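Local coordinates for protein GLB-12 (Caenorhabditis elegans, PDB 4BJA) that binds heme b in a globin fold, with its iron held by a protein ligand on each face of the heme, and acts as a redox-signalling globin essential for reproduction, at residues G131-E134 against Q135-Q139; R125-V128 against R129-F132; M140-Y144 against F145-I149. The protein carries 1 engineered substitution. One frame throughout, in Å; residues are numbered along the deposited sequence.

All three contacts are local ones around the heme. Contact 2 comes first in the chain and is the only one that binds the iron: it holds the axial ligand H127, with R125 and R129 on its exposed side. Contact 1 shares G131 and F132 with it and both use helix 131-136. Its chemistry is mostly backbone bonding and an amide over a ring, with L133 buried on a heme vinyl group. Contact 3 opens helix 144-160. It has the largest share of buried residues, and a polar cap at the helix start gives way to apolar side chains on the heme. Contacts 1 and 3 are joined through Q137, which bonds to N143 and Y144.

Contact 1 of 3, residues G131-E134 against Q135-Q139. With HEM (protoporphyrin IX containing Fe), chain B.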
loop_
_atom_site.group_PDB
_atom_site.type_symbol
_atom_site.label_atom_id
_atom_site.label_comp_id
_atom_site.label_asym_id
_atom_site.label_seq_id
_atom_site.Cartn_x
_atom_site.Cartn_y
_atom_site.Cartn_z
ATOM N N GLY A 131 24.218 3.656 6.352
ATOM C CA GLY A 131 24.253 3.693 7.813
ATOM C C GLY A 131 23.440 4.843 8.381
ATOM O O GLY A 131 22.805 4.685 9.421
ATOM N N PHE A 132 23.440 5.986 7.687
ATOM C CA PHE A 132 22.694 7.147 8.136
ATOM C C PHE A 132 21.226 6.756 8.223
ATOM O O PHE A 132 20.549 7.070 9.183
ATOM C CB PHE A 132 22.847 8.336 7.184
ATOM C CG PHE A 132 21.947 9.481 7.519
ATOM C CD1 PHE A 132 22.346 10.464 8.435
ATOM C CD2 PHE A 132 20.690 9.608 6.918
ATOM C CE1 PHE A 132 21.480 11.546 8.743
ATOM C CE2 PHE A 132 19.843 10.660 7.218
ATOM C CZ PHE A 132 20.238 11.647 8.160
ATOM N N LEU A 133 20.735 6.058 7.208
ATOM C CA LEU A 133 19.323 5.693 7.236
ATOM C C LEU A 133 19.047 4.567 8.227
ATOM O O LEU A 133 18.034 4.590 8.909
ATOM C CB LEU A 133 18.841 5.300 5.833
ATOM C CG LEU A 133 18.742 6.447 4.825
ATOM C CD1 LEU A 133 18.433 5.871 3.450
ATOM C CD2 LEU A 133 17.627 7.438 5.233
ATOM N N GLU A 134 19.923 3.561 8.283
ATOM C CA GLU A 134 19.755 2.475 9.255
ATOM C C GLU A 134 19.601 3.025 10.675
ATOM O O GLU A 134 18.722 2.611 11.436
ATOM C CB GLU A 134 20.936 1.507 9.155
ATOM C CG GLU A 134 20.554 0.074 9.414
ATOM C CD GLU A 134 21.012 -0.430 10.750
ATOM O OE1 GLU A 134 21.026 0.347 11.740
ATOM O OE2 GLU A 134 21.373 -1.637 10.806
ATOM N N GLN A 135 20.437 3.999 11.009
ATOM C CA GLN A 135 20.382 4.656 12.304
ATOM C C GLN A 135 19.231 5.644 12.488
ATOM O O GLN A 135 18.648 5.696 13.565
ATOM C CB GLN A 135 21.726 5.363 12.605
ATOM C CG GLN A 135 22.750 4.421 13.242
ATOM C CD GLN A 135 23.696 5.108 14.239
ATOM O OE1 GLN A 135 23.615 6.321 14.482
ATOM N NE2 GLN A 135 24.606 4.318 14.820
ATOM N N ASN A 136 18.913 6.430 11.459
ATOM C CA ASN A 136 18.025 7.583 11.641
ATOM C C ASN A 136 16.638 7.509 11.036
ATOM O O ASN A 136 15.769 8.268 11.425
ATOM C CB ASN A 136 18.702 8.866 11.173
ATOM C CG ASN A 136 20.007 9.121 11.927
ATOM O OD1 ASN A 136 20.004 9.213 13.151
ATOM N ND2 ASN A 136 21.108 9.188 11.212
ATOM N N GLN A 137 16.447 6.630 10.052
ATOM C CA GLN A 137 15.121 6.467 9.461
ATOM C C GLN A 137 14.118 6.031 10.519
ATOM O O GLN A 137 14.348 5.028 11.202
ATOM C CB GLN A 137 15.177 5.416 8.356
ATOM C CG GLN A 137 13.774 5.020 7.802
ATOM C CD GLN A 137 13.146 6.118 6.985
ATOM O OE1 GLN A 137 13.728 7.193 6.813
ATOM N NE2 GLN A 137 11.937 5.857 6.459
ATOM N N ASN A 138 13.028 6.777 10.656
ATOM C CA ASN A 138 12.160 6.650 11.823
ATOM C C ASN A 138 10.786 7.253 11.558
ATOM O O ASN A 138 10.613 8.477 11.573
ATOM C CB ASN A 138 12.831 7.329 13.034
ATOM C CG ASN A 138 12.069 7.131 14.334
ATOM O OD1 ASN A 138 12.580 7.451 15.419
ATOM N ND2 ASN A 138 10.857 6.602 14.245
ATOM N N GLN A 139 9.800 6.384 11.331
ATOM C CA GLN A 139 8.408 6.799 11.071
ATOM C C GLN A 139 7.735 7.655 12.188
ATOM O O GLN A 139 6.713 8.321 11.956
ATOM C CB GLN A 139 7.562 5.549 10.761
ATOM C CG GLN A 139 8.182 4.598 9.691
ATOM C CD GLN A 139 7.204 3.497 9.272
ATOM O OE1 GLN A 139 7.525 2.300 9.269
ATOM N NE2 GLN A 139 6.009 3.906 8.924
HETATM C CHA HEM B . 21.357 4.636 -3.656
HETATM C CHB HEM B . 16.920 5.899 -5.127
HETATM C CHC HEM B . 16.221 8.264 -1.000
HETATM C CHD HEM B . 20.875 7.680 0.091
HETATM C C1A HEM B . 20.208 4.732 -4.363
HETATM C C2A HEM B . 19.917 4.022 -5.596
HETATM C C3A HEM B . 18.683 4.396 -5.977
HETATM C C4A HEM B . 18.173 5.345 -5.012
HETATM C CMA HEM B . 17.881 3.956 -7.231
HETATM C CAA HEM B . 20.888 3.007 -6.284
HETATM C CBA HEM B . 20.274 1.600 -6.341
HETATM C CGA HEM B . 20.067 1.157 -4.961
HETATM O O1A HEM B . 21.022 1.279 -4.143
HETATM O O2A HEM B . 18.913 0.729 -4.693
HETATM C C1B HEM B . 16.361 6.589 -4.093
HETATM C C2B HEM B . 14.958 6.981 -4.021
HETATM C C3B HEM B . 14.772 7.614 -2.897
HETATM C C4B HEM B . 16.036 7.672 -2.208
HETATM C CMB HEM B . 13.898 6.666 -5.089
HETATM C CAB HEM B . 13.400 8.162 -2.421
HETATM C CBB HEM B . 13.365 9.119 -1.526
HETATM C C1C HEM B . 17.404 8.299 -0.345
HETATM C C2C HEM B . 17.637 8.955 0.918
HETATM C C3C HEM B . 18.910 8.790 1.229
HETATM C C4C HEM B . 19.552 8.057 0.161
HETATM C CMC HEM B . 16.546 9.673 1.748
HETATM C CAC HEM B . 19.574 9.342 2.512
HETATM C CBC HEM B . 20.647 8.710 2.955
HETATM C C1D HEM B . 21.435 6.887 -0.847
HETATM C C2D HEM B . 22.839 6.640 -0.977
HETATM C C3D HEM B . 22.981 5.696 -2.128
HETATM C C4D HEM B . 21.645 5.451 -2.592
HETATM C CMD HEM B . 24.002 7.205 -0.129
HETATM C CAD HEM B . 24.290 5.133 -2.714
HETATM C CBD HEM B . 24.583 5.951 -3.983
HETATM C CGD HEM B . 24.969 7.408 -3.743
HETATM O O1D HEM B . 25.437 7.786 -2.648
HETATM O O2D HEM B . 24.821 8.195 -4.688
HETATM N NA HEM B . 19.123 5.552 -4.030
HETATM N NB HEM B . 17.022 7.030 -2.950
HETATM N NC HEM B . 18.603 7.765 -0.769
HETATM N ND HEM B . 20.749 6.172 -1.836
HETATM FE FE HEM B . 18.896 6.629 -2.419
#
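Q135 closes the first turn of helix 131-136, its N giving G131 O a nearly straight bond of 2.9 Å (165°). The CB of Q135 also lies beside that carbonyl. N136 comes next and meets F132 twice. Its backbone N bonds to F132 O at 2.9 Å. Its side chain folds back along the turn (chi1 -58°), and ND2 makes a weak, bent bond to the same F132 O at 3.0 Å. From there ND2 sits over one face of the F132 ring, toward the rim and 3.3 Å from F132 CD1. The amide and ring planes are 57° apart, so the amide is not stacked flat on the ring. The F132 ring also meets the ring of Y144 edge-to-face.

This short helix belongs to the FG corner of the globin fold, between the iron-binding H127 and the helix 144-160. Q137 ends it, being the first residue to leave helical angles, but its N still bonds to L133 O at 2.8 Å. The side chain of Q137 is buried and its amide is used at both ends: OE1 accepts from Y144 N, and NE2 donates to N143 OD1. L133, one turn earlier, packs on the heme. Its CG is 3.5 Å from vinyl carbon CBC of the heme, and its CD1 is 3.7 Å from pyrrole carbon C3C of the heme. If L133 were an alanine, the vinyl group would probably lose this branched support and a gap would open between helix and heme. F207 of helix 185-214 touches both L133 and Q137.

Contact 2 of 3, residues R125-V128 against R129-F132. With HEM (protoporphyrin IX containing Fe), chain B; SO4 (sulfate ion), chain C; ACT (acetate ion), chain E.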
loop_
_atom_site.group_PDB
_atom_site.type_symbol
_atom_site.label_atom_id
_atom_site.label_comp_id
_atom_site.label_asym_id
_atom_site.label_seq_id
_atom_site.Cartn_x
_atom_site.Cartn_y
_atom_site.Cartn_z
ATOM N N ARG A 125 14.663 -1.834 0.285
ATOM C CA ARG A 125 15.513 -2.767 1.028
ATOM C C ARG A 125 16.987 -2.410 0.934
ATOM O O ARG A 125 17.711 -2.555 1.921
ATOM C CB ARG A 125 15.326 -4.220 0.502
ATOM C CG ARG A 125 13.912 -4.753 0.694
ATOM C CD ARG A 125 13.857 -6.294 0.540
ATOM N NE ARG A 125 14.529 -6.727 -0.680
ATOM C CZ ARG A 125 13.945 -6.833 -1.873
ATOM N NH1 ARG A 125 12.653 -6.544 -2.033
ATOM N NH2 ARG A 125 14.656 -7.252 -2.919
ATOM N N SER A 126 17.419 -1.915 -0.232
ATOM C CA SER A 126 18.821 -1.673 -0.471
ATOM C C SER A 126 19.328 -0.507 0.355
ATOM O O SER A 126 20.528 -0.407 0.658
ATOM C CB SER A 126 19.058 -1.387 -1.943
ATOM O OG SER A 126 20.318 -0.764 -2.105
ATOM N N HIS A 127 18.421 0.378 0.713
ATOM C CA HIS A 127 18.831 1.556 1.515
ATOM C C HIS A 127 19.198 1.230 2.937
ATOM O O HIS A 127 19.755 2.087 3.637
ATOM C CB HIS A 127 17.751 2.677 1.411
ATOM C CG HIS A 127 17.871 3.493 0.152
ATOM N ND1 HIS A 127 17.460 3.035 -1.079
ATOM C CD2 HIS A 127 18.384 4.731 -0.066
ATOM C CE1 HIS A 127 17.704 3.953 -2.002
ATOM N NE2 HIS A 127 18.288 4.983 -1.409
ATOM N N VAL A 128 18.885 0.013 3.397
ATOM C CA VAL A 128 19.225 -0.380 4.752
ATOM C C VAL A 128 20.761 -0.408 4.910
ATOM O O VAL A 128 21.276 -0.284 6.019
ATOM C CB VAL A 128 18.587 -1.720 5.113
ATOM C CG1 VAL A 128 19.075 -2.223 6.464
ATOM C CG2 VAL A 128 17.031 -1.590 5.113
ATOM N N ARG A 129 21.469 -0.523 3.788
ATOM C CA ARG A 129 22.947 -0.516 3.773
ATOM C C ARG A 129 23.545 0.872 4.076
ATOM O O ARG A 129 24.753 0.983 4.367
ATOM C CB ARG A 129 23.487 -0.966 2.405
ATOM C CG ARG A 129 23.029 -2.358 1.928
ATOM C CD ARG A 129 23.901 -2.896 0.773
ATOM N NE ARG A 129 24.770 -4.005 1.200
ATOM C CZ ARG A 129 24.394 -5.289 1.250
ATOM N NH1 ARG A 129 23.156 -5.647 0.904
ATOM N NH2 ARG A 129 25.251 -6.220 1.658
ATOM N N GLN A 130 22.724 1.914 3.943
ATOM C CA GLN A 130 23.136 3.287 4.231
ATOM C C GLN A 130 23.061 3.503 5.716
ATOM O O GLN A 130 21.987 3.517 6.297
ATOM C CB GLN A 130 22.260 4.314 3.493
ATOM C CG GLN A 130 22.229 4.179 1.965
ATOM C CD GLN A 130 23.610 4.015 1.320
ATOM O OE1 GLN A 130 24.613 4.495 1.842
ATOM N NE2 GLN A 130 23.649 3.359 0.158
ATOM N N GLY A 131 24.218 3.656 6.352
ATOM C CA GLY A 131 24.253 3.693 7.813
ATOM C C GLY A 131 23.440 4.843 8.381
ATOM O O GLY A 131 22.805 4.685 9.421
ATOM N N PHE A 132 23.440 5.986 7.687
ATOM C CA PHE A 132 22.694 7.147 8.136
ATOM C C PHE A 132 21.226 6.756 8.223
ATOM O O PHE A 132 20.549 7.070 9.183
ATOM C CB PHE A 132 22.847 8.336 7.184
ATOM C CG PHE A 132 21.947 9.481 7.519
ATOM C CD1 PHE A 132 22.346 10.464 8.435
ATOM C CD2 PHE A 132 20.690 9.608 6.918
ATOM C CE1 PHE A 132 21.480 11.546 8.743
ATOM C CE2 PHE A 132 19.843 10.660 7.218
ATOM C CZ PHE A 132 20.238 11.647 8.160
HETATM C CHA HEM B . 21.357 4.636 -3.656
HETATM C CHB HEM B . 16.920 5.899 -5.127
HETATM C CHC HEM B . 16.221 8.264 -1.000
HETATM C CHD HEM B . 20.875 7.680 0.091
HETATM C C1A HEM B . 20.208 4.732 -4.363
HETATM C C2A HEM B . 19.917 4.022 -5.596
HETATM C C3A HEM B . 18.683 4.396 -5.977
HETATM C C4A HEM B . 18.173 5.345 -5.012
HETATM C CMA HEM B . 17.881 3.956 -7.231
HETATM C CAA HEM B . 20.888 3.007 -6.284
HETATM C CBA HEM B . 20.274 1.600 -6.341
HETATM C CGA HEM B . 20.067 1.157 -4.961
HETATM O O1A HEM B . 21.022 1.279 -4.143
HETATM O O2A HEM B . 18.913 0.729 -4.693
HETATM C C1B HEM B . 16.361 6.589 -4.093
HETATM C C2B HEM B . 14.958 6.981 -4.021
HETATM C C3B HEM B . 14.772 7.614 -2.897
HETATM C C4B HEM B . 16.036 7.672 -2.208
HETATM C CMB HEM B . 13.898 6.666 -5.089
HETATM C CAB HEM B . 13.400 8.162 -2.421
HETATM C CBB HEM B . 13.365 9.119 -1.526
HETATM C C1C HEM B . 17.404 8.299 -0.345
HETATM C C2C HEM B . 17.637 8.955 0.918
HETATM C C3C HEM B . 18.910 8.790 1.229
HETATM C C4C HEM B . 19.552 8.057 0.161
HETATM C CMC HEM B . 16.546 9.673 1.748
HETATM C CAC HEM B . 19.574 9.342 2.512
HETATM C CBC HEM B . 20.647 8.710 2.955
HETATM C C1D HEM B . 21.435 6.887 -0.847
HETATM C C2D HEM B . 22.839 6.640 -0.977
HETATM C C3D HEM B . 22.981 5.696 -2.128
HETATM C C4D HEM B . 21.645 5.451 -2.592
HETATM C CMD HEM B . 24.002 7.205 -0.129
HETATM C CAD HEM B . 24.290 5.133 -2.714
HETATM C CBD HEM B . 24.583 5.951 -3.983
HETATM C CGD HEM B . 24.969 7.408 -3.743
HETATM O O1D HEM B . 25.437 7.786 -2.648
HETATM O O2D HEM B . 24.821 8.195 -4.688
HETATM N NA HEM B . 19.123 5.552 -4.030
HETATM N NB HEM B . 17.022 7.030 -2.950
HETATM N NC HEM B . 18.603 7.765 -0.769
HETATM N ND HEM B . 20.749 6.172 -1.836
HETATM FE FE HEM B . 18.896 6.629 -2.419
HETATM S S SO4 C . 9.698 -7.366 0.417
HETATM O O1 SO4 C . 9.000 -7.307 1.707
HETATM O O2 SO4 C . 10.398 -6.100 0.267
HETATM O O3 SO4 C . 10.630 -8.476 0.411
HETATM O O4 SO4 C . 8.756 -7.541 -0.702
HETATM C C ACT E . 25.986 1.864 -2.531
HETATM O O ACT E . 24.871 1.454 -2.194
HETATM O OXT ACT E . 26.118 2.024 -3.767
HETATM C CH3 ACT E . 27.006 2.091 -1.488
HETATM O O HOH W 1 20.796 2.464 -1.260
#
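H127 and Q130 pack together on one face of the heme. The CG of Q130 lies 4.4 Å from CD2 of the imidazole, obliquely to the ring. This is the tight part of the contact. H127 NE2 binds the heme iron at 2.0 Å, and H92 binds the same iron as the second axial ligand. The turn of the ring is held by ND1, which is hydrogen-bonded to T123 O one turn back. The imidazole thus has an anchor at each nitrogen. Q130 is bent at chi2 (-47°), which folds its amide down onto pyrrole ring D. Its NE2 is 3.3 Å from heme C3D, and its CD is 3.5 Å from the methyl carbon CMD. The backbone supports this placement, as Q130 N bonds to H127 O at 3.0 Å. V128 is buried too and turns to F207 of helix 185-214.

The other side is looser. S126 OG is 3.0 Å from heme propionate oxygen O1A, but S126 has two conformers and its proton has another acceptor nearby. A water lies over the centre of one H127 ring face, its O 3.1 Å from heme O1A, one of several acceptors competing for its protons. Q130 NE2 makes weak bonds to this water and to an acetate. R129 bonds through its backbone N to S126 O at 3.3 Å, while its charged end leads away from the contact. R125 also turns outward, and NH1 meets a sulfate oxygen, O2, at the edge of the guanidinium; R121 binds that sulfate as well. Both anions are probably from the crystallisation liquor. The whole arrangement is the proximal heme site of a globin, here in its bis-histidine form, in the stretch leading from the F helix to the G helix.

Contact 3 of 3, residues M140-Y144 against F145-I149; sequences MEKNY and FEIVI. With HEM (protoporphyrin IX containing Fe), chain B.
N143 and E146 cross at about a right angle at the start of helix 144-160. The side chain of N143 swings anti to its backbone nitrogen (chi1 177°), which lays the amide against the first turn. Its OD1 accepts from E146 N at 3.1 Å, the donor lying above the amide plane, and takes a weaker, bent bond from F145 N at 3.0 Å. The CG of N143 touches E146 CB at 3.6 Å, and the amide and carboxylate planes are only 23° apart. One water joins N143 ND2 to E146 OE2, though its bond to the carboxylate is weak. ND2 also donates to T204 of helix 185-214.

Y144 and I147 lie side by side and point the same way, with Y144 CD1 4.0 Å from I147 CD1. That methyl comes obliquely to the tyrosine ring. The aliphatic chain of K142 reaches it from the loop, with CB at 3.9 Å from I147 CD1.

F145 and V148 turn to the heme instead. The F145 ring presents its edge, and CD1 is 3.8 Å from the heme bridge carbon CHC. Its ring also meets that of F207 with planes about 70° apart. V148 CB packs on vinyl carbon CBB of the heme at 3.5 Å, and its CG2 meets the methyl CMC. The N143/E146 side is polar and hydrated, whereas F145 and V148 face the heme. The backbone bond from I147 N to N143 O completes the turn. This is an asparagine N-cap, here starting the G helix of a globin, whose first turns line the heme pocket.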
loop_
_atom_site.group_PDB
_atom_site.type_symbol
_atom_site.label_atom_id
_atom_site.label_comp_id
_atom_site.label_asym_id
_atom_site.label_seq_id
_atom_site.Cartn_x
_atom_site.Cartn_y
_atom_site.Cartn_z
ATOM N N MET A 140 8.304 7.627 13.393
ATOM C CA MET A 140 7.816 8.422 14.535
ATOM C C MET A 140 8.310 9.879 14.468
ATOM O O MET A 140 7.715 10.782 15.078
ATOM C CB MET A 140 8.137 7.708 15.862
ATOM C CG MET A 140 7.246 6.532 16.177
ATOM S SD MET A 140 5.488 6.909 15.954
ATOM C CE MET A 140 5.117 7.979 17.359
ATOM N N GLU A 141 9.393 10.091 13.723
ATOM C CA GLU A 141 10.207 11.297 13.785
ATOM C C GLU A 141 10.636 11.913 12.440
ATOM O O GLU A 141 10.191 12.994 12.094
ATOM C CB GLU A 141 11.484 10.978 14.561
ATOM C CG GLU A 141 12.485 12.098 14.734
ATOM C CD GLU A 141 13.493 11.785 15.847
ATOM O OE1 GLU A 141 13.392 10.697 16.471
ATOM O OE2 GLU A 141 14.381 12.636 16.099
ATOM N N LYS A 142 11.529 11.253 11.708
ATOM C CA LYS A 142 11.803 11.631 10.325
ATOM C C LYS A 142 11.774 10.415 9.430
ATOM O O LYS A 142 12.541 9.473 9.615
ATOM C CB LYS A 142 13.149 12.343 10.156
ATOM C CG LYS A 142 13.128 13.836 10.650
ATOM C CD LYS A 142 14.488 14.492 10.405
ATOM C CE LYS A 142 14.386 16.026 10.287
ATOM N NZ LYS A 142 13.687 16.631 11.438
ATOM N N ASN A 143 10.919 10.483 8.427
ATOM C CA ASN A 143 10.972 9.490 7.345
ATOM C C ASN A 143 11.663 10.151 6.147
ATOM O O ASN A 143 11.080 11.003 5.509
ATOM C CB ASN A 143 9.532 9.068 6.996
ATOM C CG ASN A 143 9.475 8.100 5.852
ATOM O OD1 ASN A 143 10.389 8.034 5.031
ATOM N ND2 ASN A 143 8.403 7.300 5.811
ATOM N N TYR A 144 12.917 9.794 5.880
ATOM C CA TYR A 144 13.716 10.483 4.864
ATOM C C TYR A 144 13.222 10.203 3.447
ATOM O O TYR A 144 13.421 11.021 2.574
ATOM C CB TYR A 144 15.234 10.158 5.017
ATOM C CG TYR A 144 15.793 10.738 6.295
ATOM C CD1 TYR A 144 16.248 12.054 6.337
ATOM C CD2 TYR A 144 15.818 9.977 7.460
ATOM C CE1 TYR A 144 16.755 12.581 7.519
ATOM C CE2 TYR A 144 16.304 10.509 8.647
ATOM C CZ TYR A 144 16.753 11.797 8.658
ATOM O OH TYR A 144 17.242 12.307 9.844
ATOM N N PHE A 145 12.563 9.062 3.200
ATOM C CA PHE A 145 11.994 8.855 1.888
ATOM C C PHE A 145 10.854 9.821 1.670
ATOM O O PHE A 145 10.699 10.391 0.575
ATOM C CB PHE A 145 11.467 7.416 1.767
ATOM C CG PHE A 145 12.523 6.379 2.014
ATOM C CD1 PHE A 145 13.745 6.443 1.316
ATOM C CD2 PHE A 145 12.340 5.407 3.007
ATOM C CE1 PHE A 145 14.735 5.469 1.568
ATOM C CE2 PHE A 145 13.320 4.463 3.259
ATOM C CZ PHE A 145 14.516 4.499 2.542
ATOM N N GLU A 146 10.061 10.027 2.732
ATOM C CA GLU A 146 8.991 10.977 2.668
ATOM C C GLU A 146 9.526 12.436 2.505
ATOM O O GLU A 146 9.023 13.207 1.688
ATOM C CB GLU A 146 8.134 10.831 3.923
ATOM C CG GLU A 146 6.964 11.774 3.945
ATOM C CD GLU A 146 6.197 11.607 5.228
ATOM O OE1 GLU A 146 6.662 12.124 6.259
ATOM O OE2 GLU A 146 5.147 10.929 5.231
ATOM N N ILE A 147 10.585 12.773 3.233
ATOM C CA ILE A 147 11.139 14.121 3.169
ATOM C C ILE A 147 11.595 14.409 1.713
ATOM O O ILE A 147 11.287 15.455 1.128
ATOM C CB ILE A 147 12.319 14.246 4.154
ATOM C CG1 ILE A 147 11.782 14.304 5.596
ATOM C CG2 ILE A 147 13.194 15.513 3.800
ATOM C CD1 ILE A 147 12.774 14.077 6.706
ATOM N N VAL A 148 12.278 13.449 1.096
ATOM C CA VAL A 148 12.792 13.662 -0.257
ATOM C C VAL A 148 11.647 13.745 -1.244
ATOM O O VAL A 148 11.570 14.668 -2.102
ATOM C CB VAL A 148 13.760 12.503 -0.640
ATOM C CG1 VAL A 148 14.092 12.530 -2.120
ATOM C CG2 VAL A 148 15.089 12.626 0.196
ATOM N N ILE A 149 10.761 12.738 -1.203
ATOM C CA ILE A 149 9.693 12.694 -2.214
ATOM C C ILE A 149 8.725 13.850 -2.038
ATOM O O ILE A 149 8.227 14.362 -3.016
ATOM C CB ILE A 149 8.982 11.342 -2.256
ATOM C CG1 ILE A 149 10.000 10.337 -2.750
ATOM C CG2 ILE A 149 7.723 11.435 -3.167
ATOM C CD1 ILE A 149 10.291 10.445 -4.207
HETATM C CHA HEM B . 21.357 4.636 -3.656
HETATM C CHB HEM B . 16.920 5.899 -5.127
HETATM C CHC HEM B . 16.221 8.264 -1.000
HETATM C CHD HEM B . 20.875 7.680 0.091
HETATM C C1A HEM B . 20.208 4.732 -4.363
HETATM C C2A HEM B . 19.917 4.022 -5.596
HETATM C C3A HEM B . 18.683 4.396 -5.977
HETATM C C4A HEM B . 18.173 5.345 -5.012
HETATM C CMA HEM B . 17.881 3.956 -7.231
HETATM C CAA HEM B . 20.888 3.007 -6.284
HETATM C CBA HEM B . 20.274 1.600 -6.341
HETATM C CGA HEM B . 20.067 1.157 -4.961
HETATM O O1A HEM B . 21.022 1.279 -4.143
HETATM O O2A HEM B . 18.913 0.729 -4.693
HETATM C C1B HEM B . 16.361 6.589 -4.093
HETATM C C2B HEM B . 14.958 6.981 -4.021
HETATM C C3B HEM B . 14.772 7.614 -2.897
HETATM C C4B HEM B . 16.036 7.672 -2.208
HETATM C CMB HEM B . 13.898 6.666 -5.089
HETATM C CAB HEM B . 13.400 8.162 -2.421
HETATM C CBB HEM B . 13.365 9.119 -1.526
HETATM C C1C HEM B . 17.404 8.299 -0.345
HETATM C C2C HEM B . 17.637 8.955 0.918
HETATM C C3C HEM B . 18.910 8.790 1.229
HETATM C C4C HEM B . 19.552 8.057 0.161
HETATM C CMC HEM B . 16.546 9.673 1.748
HETATM C CAC HEM B . 19.574 9.342 2.512
HETATM C CBC HEM B . 20.647 8.710 2.955
HETATM C C1D HEM B . 21.435 6.887 -0.847
HETATM C C2D HEM B . 22.839 6.640 -0.977
HETATM C C3D HEM B . 22.981 5.696 -2.128
HETATM C C4D HEM B . 21.645 5.451 -2.592
HETATM C CMD HEM B . 24.002 7.205 -0.129
HETATM C CAD HEM B . 24.290 5.133 -2.714
HETATM C CBD HEM B . 24.583 5.951 -3.983
HETATM C CGD HEM B . 24.969 7.408 -3.743
HETATM O O1D HEM B . 25.437 7.786 -2.648
HETATM O O2D HEM B . 24.821 8.195 -4.688
HETATM N NA HEM B . 19.123 5.552 -4.030
HETATM N NB HEM B . 17.022 7.030 -2.950
HETATM N NC HEM B . 18.603 7.765 -0.769
HETATM N ND HEM B . 20.749 6.172 -1.836
HETATM FE FE HEM B . 18.896 6.629 -2.419
HETATM O O HOH W 2 9.374 12.796 8.140
HETATM O O HOH W 3 5.805 8.825 6.838
#